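Local coordinates for DNA polymerase III subunit beta (Deinococcus radiodurans, PDB 4TRT), which probably encircles DNA as a ring-shaped head-to-tail homodimer, tethering DNA polymerases and other proteins to it and conferring processivity, at residues P243-T255 and L300-S312. Sequence-based numbering, arbitrary orientation.
Sequences PKDIKLQVTLPAT and LSVTQGGTEQAMS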
loop_
_atom_site.group_PDB
_atom_site.type_symbol
_atom_site.label_atom_id
_atom_site.label_comp_id
_atom_site.label_asym_id
_atom_site.label_seq_id
_atom_site.Cartn_x
_atom_site.Cartn_y
_atom_site.Cartn_z
ATOM N N PRO A 243 -4.834 -37.777 -9.221
ATOM C CA PRO A 243 -4.313 -38.756 -10.185
ATOM C C PRO A 243 -3.262 -39.685 -9.571
ATOM O O PRO A 243 -2.389 -39.224 -8.860
ATOM C CB PRO A 243 -3.687 -37.870 -11.267
ATOM C CG PRO A 243 -3.283 -36.633 -10.543
ATOM C CD PRO A 243 -4.316 -36.419 -9.469
ATOM N N LYS A 244 -3.358 -40.982 -9.829
ATOM C CA LYS A 244 -2.361 -41.943 -9.340
ATOM C C LYS A 244 -1.540 -42.564 -10.462
ATOM O O LYS A 244 -0.532 -43.198 -10.176
ATOM C CB LYS A 244 -2.996 -43.059 -8.503
ATOM C CG LYS A 244 -3.304 -42.697 -7.069
ATOM C CD LYS A 244 -4.413 -41.671 -6.969
ATOM C CE LYS A 244 -4.928 -41.487 -5.534
ATOM N NZ LYS A 244 -6.364 -41.099 -5.548
ATOM N N ASP A 245 -1.947 -42.386 -11.720
ATOM C CA ASP A 245 -1.182 -42.935 -12.854
ATOM C C ASP A 245 -0.282 -41.844 -13.466
ATOM O O ASP A 245 -0.638 -41.204 -14.446
ATOM C CB ASP A 245 -2.131 -43.530 -13.901
ATOM C CG ASP A 245 -1.400 -44.269 -15.018
ATOM O OD1 ASP A 245 -0.154 -44.309 -15.014
ATOM O OD2 ASP A 245 -2.078 -44.799 -15.921
ATOM N N ILE A 246 0.894 -41.651 -12.874
ATOM C CA ILE A 246 1.806 -40.582 -13.248
ATOM C C ILE A 246 2.732 -41.062 -14.358
ATOM O O ILE A 246 3.350 -42.121 -14.228
ATOM C CB ILE A 246 2.614 -40.116 -12.020
ATOM C CG1 ILE A 246 1.658 -39.632 -10.922
ATOM C CG2 ILE A 246 3.603 -39.011 -12.389
ATOM C CD1 ILE A 246 0.688 -38.519 -11.358
ATOM N N LYS A 247 2.812 -40.292 -15.443
ATOM C CA LYS A 247 3.598 -40.643 -16.651
ATOM C C LYS A 247 4.893 -39.841 -16.777
ATOM O O LYS A 247 5.793 -40.220 -17.519
ATOM C CB LYS A 247 2.776 -40.360 -17.927
ATOM C CG LYS A 247 1.441 -41.081 -18.067
ATOM C CD LYS A 247 1.614 -42.574 -18.092
ATOM C CE LYS A 247 0.301 -43.297 -18.358
ATOM N NZ LYS A 247 0.383 -44.668 -17.770
ATOM N N LEU A 248 4.945 -38.684 -16.133
ATOM C CA LEU A 248 6.064 -37.776 -16.284
ATOM C C LEU A 248 6.250 -36.973 -14.993
ATOM O O LEU A 248 5.283 -36.461 -14.434
ATOM C CB LEU A 248 5.819 -36.836 -17.472
ATOM C CG LEU A 248 6.822 -35.719 -17.791
ATOM C CD1 LEU A 248 8.194 -36.267 -18.188
ATOM C CD2 LEU A 248 6.248 -34.839 -18.901
ATOM N N GLN A 249 7.507 -36.871 -14.555
ATOM C CA GLN A 249 7.887 -36.178 -13.333
ATOM C C GLN A 249 8.936 -35.166 -13.719
ATOM O O GLN A 249 9.877 -35.498 -14.428
ATOM C CB GLN A 249 8.478 -37.169 -12.325
ATOM C CG GLN A 249 8.971 -36.545 -11.028
ATOM C CD GLN A 249 9.658 -37.578 -10.153
ATOM O OE1 GLN A 249 9.057 -38.600 -9.818
ATOM N NE2 GLN A 249 10.941 -37.339 -9.812
ATOM N N VAL A 250 8.758 -33.926 -13.286
ATOM C CA VAL A 250 9.702 -32.866 -13.568
ATOM C C VAL A 250 10.066 -32.235 -12.234
ATOM O O VAL A 250 9.193 -31.984 -11.412
ATOM C CB VAL A 250 9.089 -31.807 -14.520
ATOM C CG1 VAL A 250 9.992 -30.579 -14.629
ATOM C CG2 VAL A 250 8.871 -32.413 -15.907
ATOM N N THR A 251 11.360 -32.011 -12.009
ATOM C CA THR A 251 11.821 -31.398 -10.793
ATOM C C THR A 251 12.640 -30.160 -11.181
ATOM O O THR A 251 13.485 -30.233 -12.080
ATOM C CB THR A 251 12.691 -32.423 -10.013
ATOM O OG1 THR A 251 11.873 -33.552 -9.642
ATOM C CG2 THR A 251 13.267 -31.798 -8.812
ATOM N N LEU A 252 12.407 -29.041 -10.496
ATOM C CA LEU A 252 13.103 -27.801 -10.805
ATOM C C LEU A 252 12.977 -26.816 -9.650
ATOM O O LEU A 252 12.135 -27.003 -8.775
ATOM C CB LEU A 252 12.550 -27.190 -12.106
ATOM C CG LEU A 252 11.160 -26.568 -12.052
ATOM C CD1 LEU A 252 10.846 -25.976 -13.415
ATOM C CD2 LEU A 252 10.050 -27.536 -11.641
ATOM N N PRO A 253 13.794 -25.757 -9.658
ATOM C CA PRO A 253 13.731 -24.758 -8.593
ATOM C C PRO A 253 12.387 -24.047 -8.560
ATOM O O PRO A 253 11.909 -23.586 -9.599
ATOM C CB PRO A 253 14.842 -23.781 -8.967
ATOM C CG PRO A 253 15.765 -24.551 -9.853
ATOM C CD PRO A 253 14.867 -25.450 -10.626
ATOM N N ALA A 254 11.780 -23.989 -7.380
ATOM C CA ALA A 254 10.455 -23.420 -7.222
ATOM C C ALA A 254 10.426 -21.952 -7.614
ATOM O O ALA A 254 9.480 -21.497 -8.263
ATOM C CB ALA A 254 9.992 -23.572 -5.787
ATOM N N THR A 255 11.449 -21.209 -7.216
ATOM C CA THR A 255 11.425 -19.760 -7.423
ATOM C C THR A 255 11.542 -19.439 -8.899
ATOM O O THR A 255 10.820 -18.554 -9.402
ATOM C CB THR A 255 12.541 -19.055 -6.644
ATOM O OG1 THR A 255 12.285 -19.187 -5.244
ATOM C CG2 THR A 255 12.647 -17.574 -7.026
ATOM N N LEU A 300 13.099 -23.192 -19.052
ATOM C CA LEU A 300 13.822 -23.570 -17.839
ATOM C C LEU A 300 14.430 -24.960 -17.981
ATOM O O LEU A 300 13.787 -25.859 -18.515
ATOM C CB LEU A 300 12.879 -23.587 -16.623
ATOM C CG LEU A 300 12.193 -22.295 -16.203
ATOM C CD1 LEU A 300 11.144 -22.570 -15.126
ATOM C CD2 LEU A 300 13.212 -21.283 -15.717
ATOM N N SER A 301 15.651 -25.123 -17.473
ATOM C CA SER A 301 16.266 -26.432 -17.333
ATOM C C SER A 301 15.587 -27.182 -16.210
ATOM O O SER A 301 15.304 -26.613 -15.159
ATOM C CB SER A 301 17.760 -26.305 -17.026
ATOM O OG SER A 301 18.387 -25.578 -18.057
ATOM N N VAL A 302 15.284 -28.451 -16.446
ATOM C CA VAL A 302 14.644 -29.293 -15.436
ATOM C C VAL A 302 15.260 -30.696 -15.445
ATOM O O VAL A 302 15.981 -31.069 -16.371
ATOM C CB VAL A 302 13.116 -29.432 -15.670
ATOM C CG1 VAL A 302 12.436 -28.063 -15.634
ATOM C CG2 VAL A 302 12.816 -30.146 -16.990
ATOM N N THR A 303 14.956 -31.474 -14.406
ATOM C CA THR A 303 15.227 -32.889 -14.432
ATOM C C THR A 303 13.899 -33.541 -14.723
ATOM O O THR A 303 12.906 -33.229 -14.069
ATOM C CB THR A 303 15.776 -33.334 -13.073
ATOM O OG1 THR A 303 16.904 -32.514 -12.761
ATOM C CG2 THR A 303 16.174 -34.818 -13.094
ATOM N N GLN A 304 13.855 -34.431 -15.707
ATOM C CA GLN A 304 12.612 -35.082 -16.048
ATOM C C GLN A 304 12.818 -36.585 -16.028
ATOM O O GLN A 304 13.916 -37.056 -16.292
ATOM C CB GLN A 304 12.069 -34.589 -17.392
ATOM C CG GLN A 304 12.929 -34.915 -18.581
ATOM C CD GLN A 304 12.241 -34.545 -19.871
ATOM O OE1 GLN A 304 12.488 -33.479 -20.410
ATOM N NE2 GLN A 304 11.348 -35.411 -20.352
ATOM N N GLY A 305 11.781 -37.323 -15.648
ATOM C CA GLY A 305 11.793 -38.764 -15.745
ATOM C C GLY A 305 10.410 -39.309 -15.986
ATOM O O GLY A 305 9.427 -38.594 -15.848
ATOM N N GLY A 306 10.334 -40.589 -16.348
ATOM C CA GLY A 306 9.039 -41.266 -16.490
ATOM C C GLY A 306 8.872 -41.958 -17.828
ATOM O O GLY A 306 9.823 -42.095 -18.585
ATOM N N THR A 307 7.660 -42.421 -18.112
ATOM C CA THR A 307 7.435 -43.223 -19.320
ATOM C C THR A 307 7.151 -42.371 -20.569
ATOM O O THR A 307 7.269 -42.865 -21.680
ATOM C CB THR A 307 6.351 -44.294 -19.096
ATOM O OG1 THR A 307 5.148 -43.682 -18.628
ATOM C CG2 THR A 307 6.834 -45.334 -18.072
ATOM N N GLU A 308 6.808 -41.093 -20.394
ATOM C CA GLU A 308 6.751 -40.146 -21.522
ATOM C C GLU A 308 7.968 -39.219 -21.457
ATOM O O GLU A 308 8.372 -38.788 -20.364
ATOM C CB GLU A 308 5.479 -39.295 -21.452
ATOM C CG GLU A 308 4.178 -40.064 -21.551
ATOM C CD GLU A 308 3.986 -40.744 -22.890
ATOM O OE1 GLU A 308 4.439 -40.208 -23.924
ATOM O OE2 GLU A 308 3.389 -41.839 -22.908
ATOM N N GLN A 309 8.566 -38.929 -22.612
ATOM C CA GLN A 309 9.711 -38.013 -22.692
ATOM C C GLN A 309 9.313 -36.597 -23.117
ATOM O O GLN A 309 10.144 -35.695 -23.079
ATOM C CB GLN A 309 10.766 -38.537 -23.657
ATOM C CG GLN A 309 11.479 -39.791 -23.173
ATOM C CD GLN A 309 10.649 -41.036 -23.347
ATOM O OE1 GLN A 309 10.125 -41.292 -24.423
ATOM N NE2 GLN A 309 10.523 -41.822 -22.278
ATOM N N ALA A 310 8.056 -36.407 -23.518
ATOM C CA ALA A 310 7.583 -35.073 -23.891
ATOM C C ALA A 310 6.100 -34.945 -23.604
ATOM O O ALA A 310 5.361 -35.917 -23.694
ATOM C CB ALA A 310 7.875 -34.774 -25.355
ATOM N N MET A 311 5.680 -33.748 -23.223
ATOM C CA MET A 311 4.277 -33.496 -22.949
ATOM C C MET A 311 3.964 -32.014 -23.081
ATOM O O MET A 311 4.770 -31.157 -22.699
ATOM C CB MET A 311 3.888 -33.988 -21.544
ATOM C CG MET A 311 2.398 -34.193 -21.372
ATOM S SD MET A 311 1.931 -34.908 -19.772
ATOM C CE MET A 311 2.350 -36.640 -19.983
ATOM N N SER A 312 2.782 -31.740 -23.623
ATOM C CA SER A 312 2.268 -30.396 -23.759
ATOM C C SER A 312 0.938 -30.271 -23.028
ATOM O O SER A 312 -0.004 -31.033 -23.295
ATOM C CB SER A 312 2.067 -30.048 -25.230
ATOM O OG SER A 312 1.739 -28.674 -25.327
HETATM O O HOH W 1 12.380 -35.467 -12.105
#
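K247 meets T307 and E308 where an antiparallel β pair in the C-terminal domain begins: strand 248-253 is flanked by strand 330-335 and by 303-306, which edges an antiparallel sheet continuing into central-domain strands such as 175-181. K247 and L248 together face F335, forming a classic β bulge. The K247 carbonyl receives E308 N at 3.2 Å in a nearly straight bond (N-H...O 171°); T307 N adds a weak one. Bent at chi2 (-61°), the K247 chain crosses T307 OG1 at a slant with its CD and carries NZ back to D245 OD1, 2.8 Å away, on the syn side of the carboxylate. With an alanine here, the D245 carboxylate would probably lose its salt-bridge mate and T307 the aliphatic carbons that cross it. G306, at glycine-only backbone angles, passes this carbonyl where a CB would clash with K247 O. The L248 and M311 side chains run antiparallel alongside one another, with L248 CD2 3.6 Å from M311 CB. L248 CD1 sits near Q304 NE2, an amide held by Q309 O, while Q304 OE1 accepts from G283 N. Q249 and G305 form a hydrogen-bonded pair through both their N-H groups. V250 lies on the face opposite Q249, where its side chain touches V280, and its CG1 presses on V302 CB at a tight 3.5 Å. T251 N donates to T303 O at 2.8 Å, and T303 N returns the bond. A water also donates to T303 O, at 3.0 Å, while accepting from Q249 NE2 and bonding T251 OG1. L252 turns its CG between backbone N and carbonyl carbon (chi1 72°); its side chain runs parallel to that of V302. L252 CD1 thus reaches V302 CG1 at a close 3.4 Å and L300 CD1 at 3.8 Å.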